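PDB 7KV1: SusD family protein from Bacteroides uniformis, which probably binds beta-glucans at the cell surface as a SusD-like glycan-binding protein of a human gut bacterium. Local coordinates for residues 249-261 / 408-422. Numbering follows the deposited sequence.
With NCO (cobalt hexammine(III)), chain C.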
ATOM      1  N   ARG A 249     -13.296  17.614   0.076  1.00 20.72           N
ATOM      2  CA  ARG A 249     -11.991  17.671  -0.638  1.00 21.39           C
ATOM      3  C   ARG A 249     -11.978  16.862  -1.937  1.00 18.87           C
ATOM      4  O   ARG A 249     -10.890  16.796  -2.531  1.00 19.28           O
ATOM      5  CB  ARG A 249     -10.894  17.239   0.335  1.00 21.38           C
ATOM      6  CG  ARG A 249     -10.497  18.350   1.301  1.00 22.66           C
ATOM      7  CD  ARG A 249      -9.387  17.892   2.216  1.00 21.66           C
ATOM      8  NE  ARG A 249      -8.850  18.923   3.116  1.00 23.42           N
ATOM      9  CZ  ARG A 249      -9.205  19.121   4.394  1.00 21.78           C
ATOM     10  NH1 ARG A 249     -10.143  18.390   4.970  1.00 19.65           N
ATOM     11  NH2 ARG A 249      -8.562  20.028   5.117  1.00 22.27           N
ATOM     12  N   PHE A 250     -13.106  16.304  -2.395  1.00 18.80           N
ATOM     13  CA  PHE A 250     -13.148  15.445  -3.605  1.00 20.75           C
ATOM     14  C   PHE A 250     -12.720  16.252  -4.837  1.00 20.91           C
ATOM     15  O   PHE A 250     -11.907  15.786  -5.618  1.00 19.70           O
ATOM     16  CB  PHE A 250     -14.520  14.811  -3.830  1.00 22.75           C
ATOM     17  CG  PHE A 250     -14.872  13.655  -2.933  1.00 23.25           C
ATOM     18  CD1 PHE A 250     -14.000  13.183  -1.959  1.00 23.69           C
ATOM     19  CD2 PHE A 250     -16.104  13.049  -3.056  1.00 22.97           C
ATOM     20  CE1 PHE A 250     -14.355  12.139  -1.126  1.00 23.36           C
ATOM     21  CE2 PHE A 250     -16.465  12.000  -2.221  1.00 24.62           C
ATOM     22  CZ  PHE A 250     -15.595  11.557  -1.244  1.00 23.47           C
ATOM     23  N   SER A 251     -13.274  17.451  -5.024  1.00 22.42           N
ATOM     24  CA  SER A 251     -12.936  18.321  -6.183  1.00 23.40           C
ATOM     25  C   SER A 251     -11.440  18.668  -6.205  1.00 20.83           C
ATOM     26  O   SER A 251     -10.827  18.670  -7.280  1.00 19.78           O
ATOM     27  CB  SER A 251     -13.797  19.562  -6.173  1.00 24.25           C
ATOM     28  OG  SER A 251     -15.149  19.164  -6.378  1.00 33.62           O
ATOM     29  N   LYS A 252     -10.856  19.022  -5.071  1.00 21.45           N
ATOM     30  CA  LYS A 252      -9.414  19.333  -5.030  1.00 21.84           C
ATOM     31  C   LYS A 252      -8.630  18.065  -5.382  1.00 22.89           C
ATOM     32  O   LYS A 252      -7.679  18.157  -6.165  1.00 22.02           O
ATOM     33  CB  LYS A 252      -9.066  19.872  -3.650  1.00 25.09           C
ATOM     34  CG  LYS A 252      -7.711  20.515  -3.522  1.00 26.98           C
ATOM     35  CD  LYS A 252      -7.687  21.424  -2.306  1.00 29.36           C
ATOM     36  CE  LYS A 252      -6.290  21.738  -1.838  1.00 32.59           C
ATOM     37  NZ  LYS A 252      -6.313  22.425  -0.527  1.00 30.94           N
ATOM     38  N   ALA A 253      -8.971  16.909  -4.800  1.00 19.54           N
ATOM     39  CA  ALA A 253      -8.233  15.662  -5.095  1.00 18.94           C
ATOM     40  C   ALA A 253      -8.324  15.368  -6.601  1.00 19.33           C
ATOM     41  O   ALA A 253      -7.284  14.976  -7.233  1.00 18.52           O
ATOM     42  CB  ALA A 253      -8.751  14.528  -4.258  1.00 17.57           C
ATOM     43  N   LEU A 254      -9.514  15.554  -7.169  1.00 17.72           N
ATOM     44  CA  LEU A 254      -9.750  15.356  -8.630  1.00 18.81           C
ATOM     45  C   LEU A 254      -8.827  16.266  -9.424  1.00 19.09           C
ATOM     46  O   LEU A 254      -8.161  15.785 -10.330  1.00 19.86           O
ATOM     47  CB  LEU A 254     -11.205  15.662  -8.933  1.00 18.62           C
ATOM     48  CG  LEU A 254     -11.633  15.499 -10.386  1.00 19.40           C
ATOM     49  CD1 LEU A 254     -11.138  14.161 -10.928  1.00 18.89           C
ATOM     50  CD2 LEU A 254     -13.153  15.596 -10.459  1.00 20.91           C
ATOM     51  N   GLY A 255      -8.757  17.538  -9.046  1.00 22.72           N
ATOM     52  CA  GLY A 255      -7.836  18.519  -9.657  1.00 22.20           C
ATOM     53  C   GLY A 255      -6.419  17.985  -9.681  1.00 21.79           C
ATOM     54  O   GLY A 255      -5.784  18.026 -10.751  1.00 21.03           O
ATOM     55  N   TYR A 256      -5.938  17.413  -8.584  1.00 20.66           N
ATOM     56  CA  TYR A 256      -4.546  16.902  -8.513  1.00 20.17           C
ATOM     57  C   TYR A 256      -4.381  15.710  -9.447  1.00 19.38           C
ATOM     58  O   TYR A 256      -3.346  15.635 -10.125  1.00 20.01           O
ATOM     59  CB  TYR A 256      -4.146  16.553  -7.086  1.00 21.46           C
ATOM     60  CG  TYR A 256      -4.066  17.723  -6.134  1.00 21.66           C
ATOM     61  CD1 TYR A 256      -3.584  18.951  -6.550  1.00 23.63           C
ATOM     62  CD2 TYR A 256      -4.456  17.611  -4.812  1.00 22.10           C
ATOM     63  CE1 TYR A 256      -3.506  20.039  -5.698  1.00 24.22           C
ATOM     64  CE2 TYR A 256      -4.341  18.678  -3.931  1.00 22.41           C
ATOM     65  CZ  TYR A 256      -3.863  19.900  -4.371  1.00 24.48           C
ATOM     66  OH  TYR A 256      -3.763  20.987  -3.530  1.00 26.20           O
ATOM     67  N   MET A 257      -5.359  14.800  -9.467  1.00 18.41           N
ATOM     68  CA  MET A 257      -5.341  13.643 -10.393  1.00 19.10           C
ATOM     69  C   MET A 257      -5.309  14.154 -11.845  1.00 20.00           C
ATOM     70  O   MET A 257      -4.464  13.654 -12.603  1.00 21.76           O
ATOM     71  CB  MET A 257      -6.518  12.700 -10.161  1.00 17.58           C
ATOM     72  CG  MET A 257      -6.547  12.126  -8.765  1.00 19.42           C
ATOM     73  SD  MET A 257      -5.135  11.123  -8.321  1.00 19.65           S
ATOM     74  CE  MET A 257      -4.036  12.311  -7.545  1.00 19.72           C
ATOM     75  N   LYS A 258      -6.136  15.141 -12.206  1.00 20.97           N
ATOM     76  CA  LYS A 258      -6.165  15.716 -13.585  1.00 23.32           C
ATOM     77  C   LYS A 258      -4.851  16.412 -13.939  1.00 22.61           C
ATOM     78  O   LYS A 258      -4.498  16.365 -15.117  1.00 24.91           O
ATOM     79  CB  LYS A 258      -7.352  16.660 -13.755  1.00 24.95           C
ATOM     80  CG  LYS A 258      -8.651  15.893 -13.909  1.00 28.31           C
ATOM     81  CD  LYS A 258      -9.888  16.721 -13.723  1.00 33.65           C
ATOM     82  CE  LYS A 258     -10.222  17.608 -14.897  1.00 39.57           C
ATOM     83  NZ  LYS A 258     -11.534  18.230 -14.612  1.00 47.57           N
ATOM     84  N   GLU A 259      -4.125  16.998 -12.982  1.00 22.62           N
ATOM     85  CA  GLU A 259      -2.768  17.522 -13.289  1.00 25.58           C
ATOM     86  C   GLU A 259      -1.881  16.363 -13.756  1.00 24.55           C
ATOM     87  O   GLU A 259      -1.066  16.592 -14.623  1.00 22.01           O
ATOM     88  CB  GLU A 259      -2.053  18.148 -12.092  1.00 29.28           C
ATOM     89  CG  GLU A 259      -2.751  19.353 -11.521  1.00 34.98           C
ATOM     90  CD  GLU A 259      -1.951  19.999 -10.392  1.00 38.09           C
ATOM     91  OE1 GLU A 259      -0.710  20.113 -10.521  1.00 34.44           O
ATOM     92  OE2 GLU A 259      -2.585  20.362  -9.379  1.00 43.88           O
ATOM     93  N   LEU A 260      -1.954  15.184 -13.131  1.00 20.82           N
ATOM     94  CA  LEU A 260      -1.071  14.062 -13.534  1.00 21.30           C
ATOM     95  C   LEU A 260      -1.543  13.535 -14.894  1.00 21.98           C
ATOM     96  O   LEU A 260      -0.691  13.207 -15.716  1.00 22.33           O
ATOM     97  CB  LEU A 260      -1.108  12.962 -12.464  1.00 21.65           C
ATOM     98  CG  LEU A 260      -0.543  13.371 -11.108  1.00 21.69           C
ATOM     99  CD1 LEU A 260      -0.582  12.202 -10.150  1.00 20.64           C
ATOM    100  CD2 LEU A 260       0.855  13.958 -11.249  1.00 22.88           C
ATOM    101  N   ILE A 261      -2.859  13.425 -15.093  1.00 20.92           N
ATOM    102  CA  ILE A 261      -3.463  12.992 -16.391  1.00 20.65           C
ATOM    103  C   ILE A 261      -3.110  14.021 -17.489  1.00 21.89           C
ATOM    104  O   ILE A 261      -2.930  13.607 -18.632  1.00 20.76           O
ATOM    105  CB  ILE A 261      -4.973  12.757 -16.195  1.00 21.54           C
ATOM    106  CG1 ILE A 261      -5.219  11.606 -15.219  1.00 21.45           C
ATOM    107  CG2 ILE A 261      -5.685  12.502 -17.504  1.00 22.26           C
ATOM    108  CD1 ILE A 261      -6.627  11.522 -14.720  1.00 23.67           C
ATOM    109  N   TYR A 408       0.234   5.018 -12.135  1.00 18.37           N
ATOM    110  CA  TYR A 408      -0.672   5.914 -12.887  1.00 19.77           C
ATOM    111  C   TYR A 408      -2.021   5.216 -13.179  1.00 18.82           C
ATOM    112  O   TYR A 408      -2.988   5.966 -13.392  1.00 19.85           O
ATOM    113  CB  TYR A 408       0.051   6.417 -14.137  1.00 20.77           C
ATOM    114  CG  TYR A 408      -0.738   7.317 -15.049  1.00 19.97           C
ATOM    115  CD1 TYR A 408      -1.029   8.630 -14.700  1.00 19.82           C
ATOM    116  CD2 TYR A 408      -1.196   6.854 -16.266  1.00 21.98           C
ATOM    117  CE1 TYR A 408      -1.737   9.454 -15.558  1.00 20.43           C
ATOM    118  CE2 TYR A 408      -1.883   7.675 -17.148  1.00 20.88           C
ATOM    119  CZ  TYR A 408      -2.179   8.968 -16.779  1.00 22.47           C
ATOM    120  OH  TYR A 408      -2.866   9.771 -17.633  1.00 21.37           O
ATOM    121  N   ALA A 409      -2.124   3.879 -13.180  1.00 18.11           N
ATOM    122  CA  ALA A 409      -3.440   3.190 -13.264  1.00 18.60           C
ATOM    123  C   ALA A 409      -4.339   3.680 -12.118  1.00 17.90           C
ATOM    124  O   ALA A 409      -5.523   3.982 -12.348  1.00 17.21           O
ATOM    125  CB  ALA A 409      -3.307   1.681 -13.272  1.00 17.78           C
ATOM    126  N   GLU A 410      -3.762   3.859 -10.927  1.00 18.26           N
ATOM    127  CA  GLU A 410      -4.503   4.334  -9.745  1.00 17.16           C
ATOM    128  C   GLU A 410      -4.870   5.822  -9.884  1.00 18.88           C
ATOM    129  O   GLU A 410      -5.960   6.216  -9.431  1.00 16.97           O
ATOM    130  CB  GLU A 410      -3.716   4.000  -8.475  1.00 19.41           C
ATOM    131  CG  GLU A 410      -4.540   4.192  -7.244  1.00 20.16           C
ATOM    132  CD  GLU A 410      -3.916   3.856  -5.906  1.00 22.18           C
ATOM    133  OE1 GLU A 410      -2.711   3.510  -5.840  1.00 22.34           O
ATOM    134  OE2 GLU A 410      -4.696   3.846  -4.939  1.00 23.65           O
ATOM    135  N   THR A 411      -4.016   6.641 -10.498  1.00 19.91           N
ATOM    136  CA  THR A 411      -4.364   8.041 -10.869  1.00 19.72           C
ATOM    137  C   THR A 411      -5.662   8.033 -11.689  1.00 18.76           C
ATOM    138  O   THR A 411      -6.599   8.778 -11.335  1.00 17.82           O
ATOM    139  CB  THR A 411      -3.207   8.724 -11.607  1.00 20.33           C
ATOM    140  OG1 THR A 411      -1.971   8.490 -10.915  1.00 18.25           O
ATOM    141  CG2 THR A 411      -3.477  10.200 -11.783  1.00 21.64           C
ATOM    142  N   LEU A 412      -5.744   7.196 -12.730  1.00 17.03           N
ATOM    143  CA  LEU A 412      -6.904   7.208 -13.659  1.00 16.87           C
ATOM    144  C   LEU A 412      -8.141   6.743 -12.890  1.00 18.21           C
ATOM    145  O   LEU A 412      -9.185   7.415 -12.993  1.00 17.38           O
ATOM    146  CB  LEU A 412      -6.613   6.321 -14.878  1.00 16.87           C
ATOM    147  CG  LEU A 412      -5.573   6.859 -15.864  1.00 20.24           C
ATOM    148  CD1 LEU A 412      -5.099   5.744 -16.776  1.00 21.90           C
ATOM    149  CD2 LEU A 412      -6.109   8.025 -16.706  1.00 19.84           C
ATOM    150  N   LEU A 413      -8.027   5.671 -12.101  1.00 16.88           N
ATOM    151  CA  LEU A 413      -9.185   5.100 -11.371  1.00 18.10           C
ATOM    152  C   LEU A 413      -9.598   6.030 -10.222  1.00 18.85           C
ATOM    153  O   LEU A 413     -10.820   6.128  -9.962  1.00 19.10           O
ATOM    154  CB  LEU A 413      -8.887   3.670 -10.923  1.00 18.40           C
ATOM    155  CG  LEU A 413      -8.674   2.657 -12.058  1.00 18.99           C
ATOM    156  CD1 LEU A 413      -8.367   1.283 -11.516  1.00 18.51           C
ATOM    157  CD2 LEU A 413      -9.882   2.543 -12.973  1.00 20.04           C
ATOM    158  N   ASN A 414      -8.638   6.703  -9.579  1.00 17.10           N
ATOM    159  CA  ASN A 414      -8.934   7.738  -8.571  1.00 17.65           C
ATOM    160  C   ASN A 414      -9.769   8.827  -9.249  1.00 16.79           C
ATOM    161  O   ASN A 414     -10.806   9.217  -8.723  1.00 17.29           O
ATOM    162  CB  ASN A 414      -7.662   8.374  -7.992  1.00 18.33           C
ATOM    163  CG  ASN A 414      -6.941   7.552  -6.940  1.00 19.76           C
ATOM    164  OD1 ASN A 414      -7.433   6.515  -6.507  1.00 17.52           O
ATOM    165  ND2 ASN A 414      -5.756   8.003  -6.554  1.00 19.72           N
ATOM    166  N   ALA A 415      -9.277   9.351 -10.352  1.00 17.79           N
ATOM    167  CA  ALA A 415      -9.938  10.450 -11.101  1.00 17.52           C
ATOM    168  C   ALA A 415     -11.346  10.014 -11.538  1.00 17.11           C
ATOM    169  O   ALA A 415     -12.317  10.785 -11.366  1.00 17.30           O
ATOM    170  CB  ALA A 415      -9.083  10.803 -12.260  1.00 18.51           C
ATOM    171  N   ALA A 416     -11.491   8.815 -12.086  1.00 18.53           N
ATOM    172  CA  ALA A 416     -12.818   8.374 -12.580  1.00 18.99           C
ATOM    173  C   ALA A 416     -13.793   8.368 -11.408  1.00 17.34           C
ATOM    174  O   ALA A 416     -14.893   8.915 -11.525  1.00 18.19           O
ATOM    175  CB  ALA A 416     -12.726   7.043 -13.265  1.00 20.60           C
ATOM    176  N   GLU A 417     -13.384   7.843 -10.264  1.00 17.53           N
ATOM    177  CA  GLU A 417     -14.289   7.763  -9.110  1.00 17.60           C
ATOM    178  C   GLU A 417     -14.602   9.179  -8.623  1.00 19.64           C
ATOM    179  O   GLU A 417     -15.770   9.440  -8.322  1.00 19.20           O
ATOM    180  CB  GLU A 417     -13.680   6.909  -7.995  1.00 17.47           C
ATOM    181  CG  GLU A 417     -14.468   6.947  -6.709  1.00 18.38           C
ATOM    182  CD  GLU A 417     -13.932   6.051  -5.604  1.00 18.69           C
ATOM    183  OE1 GLU A 417     -13.073   5.140  -5.890  1.00 17.73           O
ATOM    184  OE2 GLU A 417     -14.327   6.310  -4.457  1.00 19.35           O
ATOM    185  N   LEU A 418     -13.594  10.044  -8.496  1.00 18.76           N
ATOM    186  CA  LEU A 418     -13.787  11.372  -7.895  1.00 18.78           C
ATOM    187  C   LEU A 418     -14.700  12.201  -8.817  1.00 19.45           C
ATOM    188  O   LEU A 418     -15.575  12.952  -8.292  1.00 17.88           O
ATOM    189  CB  LEU A 418     -12.425  12.027  -7.639  1.00 19.40           C
ATOM    190  CG  LEU A 418     -11.603  11.451  -6.484  1.00 20.40           C
ATOM    191  CD1 LEU A 418     -10.166  11.898  -6.581  1.00 21.83           C
ATOM    192  CD2 LEU A 418     -12.180  11.835  -5.131  1.00 21.49           C
ATOM    193  N   SER A 419     -14.562  12.035 -10.134  1.00 20.11           N
ATOM    194  CA  SER A 419     -15.425  12.717 -11.119  1.00 20.30           C
ATOM    195  C   SER A 419     -16.860  12.250 -10.869  1.00 21.98           C
ATOM    196  O   SER A 419     -17.764  13.111 -10.655  1.00 20.51           O
ATOM    197  CB  SER A 419     -14.961  12.441 -12.529  1.00 21.28           C
ATOM    198  OG  SER A 419     -15.911  12.864 -13.478  1.00 19.59           O
ATOM    199  N   LEU A 420     -17.087  10.937 -10.845  1.00 20.34           N
ATOM    200  CA  LEU A 420     -18.464  10.438 -10.656  1.00 22.44           C
ATOM    201  C   LEU A 420     -19.002  10.914  -9.314  1.00 23.97           C
ATOM    202  O   LEU A 420     -20.201  11.160  -9.253  1.00 23.37           O
ATOM    203  CB  LEU A 420     -18.496   8.920 -10.790  1.00 22.42           C
ATOM    204  CG  LEU A 420     -18.109   8.409 -12.175  1.00 23.75           C
ATOM    205  CD1 LEU A 420     -17.899   6.911 -12.132  1.00 24.83           C
ATOM    206  CD2 LEU A 420     -19.134   8.817 -13.225  1.00 23.21           C
ATOM    207  N   ARG A 421     -18.186  11.050  -8.271  1.00 21.26           N
ATOM    208  CA  ARG A 421     -18.787  11.392  -6.953  1.00 22.27           C
ATOM    209  C   ARG A 421     -18.894  12.910  -6.771  1.00 22.53           C
ATOM    210  O   ARG A 421     -19.306  13.320  -5.685  1.00 23.27           O
ATOM    211  CB  ARG A 421     -18.033  10.734  -5.800  1.00 22.00           C
ATOM    212  CG  ARG A 421     -18.003   9.223  -5.884  1.00 20.97           C
ATOM    213  CD  ARG A 421     -17.118   8.550  -4.871  1.00 20.40           C
ATOM    214  NE  ARG A 421     -17.563   8.751  -3.509  1.00 19.48           N
ATOM    215  CZ  ARG A 421     -16.867   8.384  -2.430  1.00 19.55           C
ATOM    216  NH1 ARG A 421     -15.686   7.775  -2.543  1.00 17.64           N
ATOM    217  NH2 ARG A 421     -17.358   8.634  -1.238  1.00 19.32           N
ATOM    218  N   THR A 422     -18.553  13.723  -7.769  1.00 23.43           N
ATOM    219  CA  THR A 422     -18.739  15.193  -7.713  1.00 25.54           C
ATOM    220  C   THR A 422     -19.687  15.618  -8.849  1.00 27.30           C
ATOM    221  O   THR A 422     -19.562  16.745  -9.329  1.00 27.40           O
ATOM    222  CB  THR A 422     -17.373  15.892  -7.739  1.00 23.98           C
ATOM    223  OG1 THR A 422     -16.686  15.513  -8.923  1.00 24.22           O
ATOM    224  CG2 THR A 422     -16.498  15.553  -6.548  1.00 26.23           C
TER
HETATM  225 CO   NCO C 601      -0.959  11.541 -21.009  1.00 23.12          CO
HETATM  226  N1  NCO C 601       1.022  11.813 -21.183  1.00 22.87           N
HETATM  227  N2  NCO C 601      -2.938  11.454 -20.766  1.00 24.53           N
HETATM  228  N3  NCO C 601      -1.216  11.379 -23.051  1.00 25.49           N
HETATM  229  N4  NCO C 601      -1.198  13.494 -21.120  1.00 22.68           N
HETATM  230  N5  NCO C 601      -0.767  11.685 -18.982  1.00 22.10           N
HETATM  231  N6  NCO C 601      -0.747   9.577 -20.925  1.00 24.55           N
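F250 meets R421 at one end of this helix pair: the ring lowers its CZ edge onto one face of the guanidinium, with F250 CZ 3.4 Å from R421 NH2 and the two planes 66° apart, so this is an edge contact and not a parallel stack. A bend at chi3 turns the arginine back along its own helix, where NH1 forms a salt bridge to E417 OE2 at 2.8 Å, nearly in the guanidinium plane; R474 also pairs with that carboxylate oxygen, and N245 takes R421 NH2. With an alanine here in place of the arginine, the edge of the F250 ring would probably lose the flat group beneath it, and E417 would lose this salt bridge, keeping R474. Beside the F250 ring, L418 is a knob among F250, A253, L254 and M257, its CD1 on A253 CB and its CD2 by the phenyl ring. M257, bent at chi2 and chi3, fits among T411, N414, A415 and L418; its SD accepts a weak hydrogen bond from N414 ND2 at 3.6 Å, while N414 OD1 is held by R458. I261 CD1 presses on A415 CB at 3.5 Å, a close fit that the small alanine allows. CG of Y408 lies opposite the backbone N (chi1 178°), carrying the hydroxyl to I261 CA at 3.5 Å. There Y408 OH and I261 O both accept ammine hydrogens of cobalt hexammine(III), the carbonyl from three ammines. The axes of the two helical segments come within 9.0 Å and run roughly antiparallel (142° between their directions), with knobs-into-holes packing consistent with the TPR-like helical scaffold of SusD proteins.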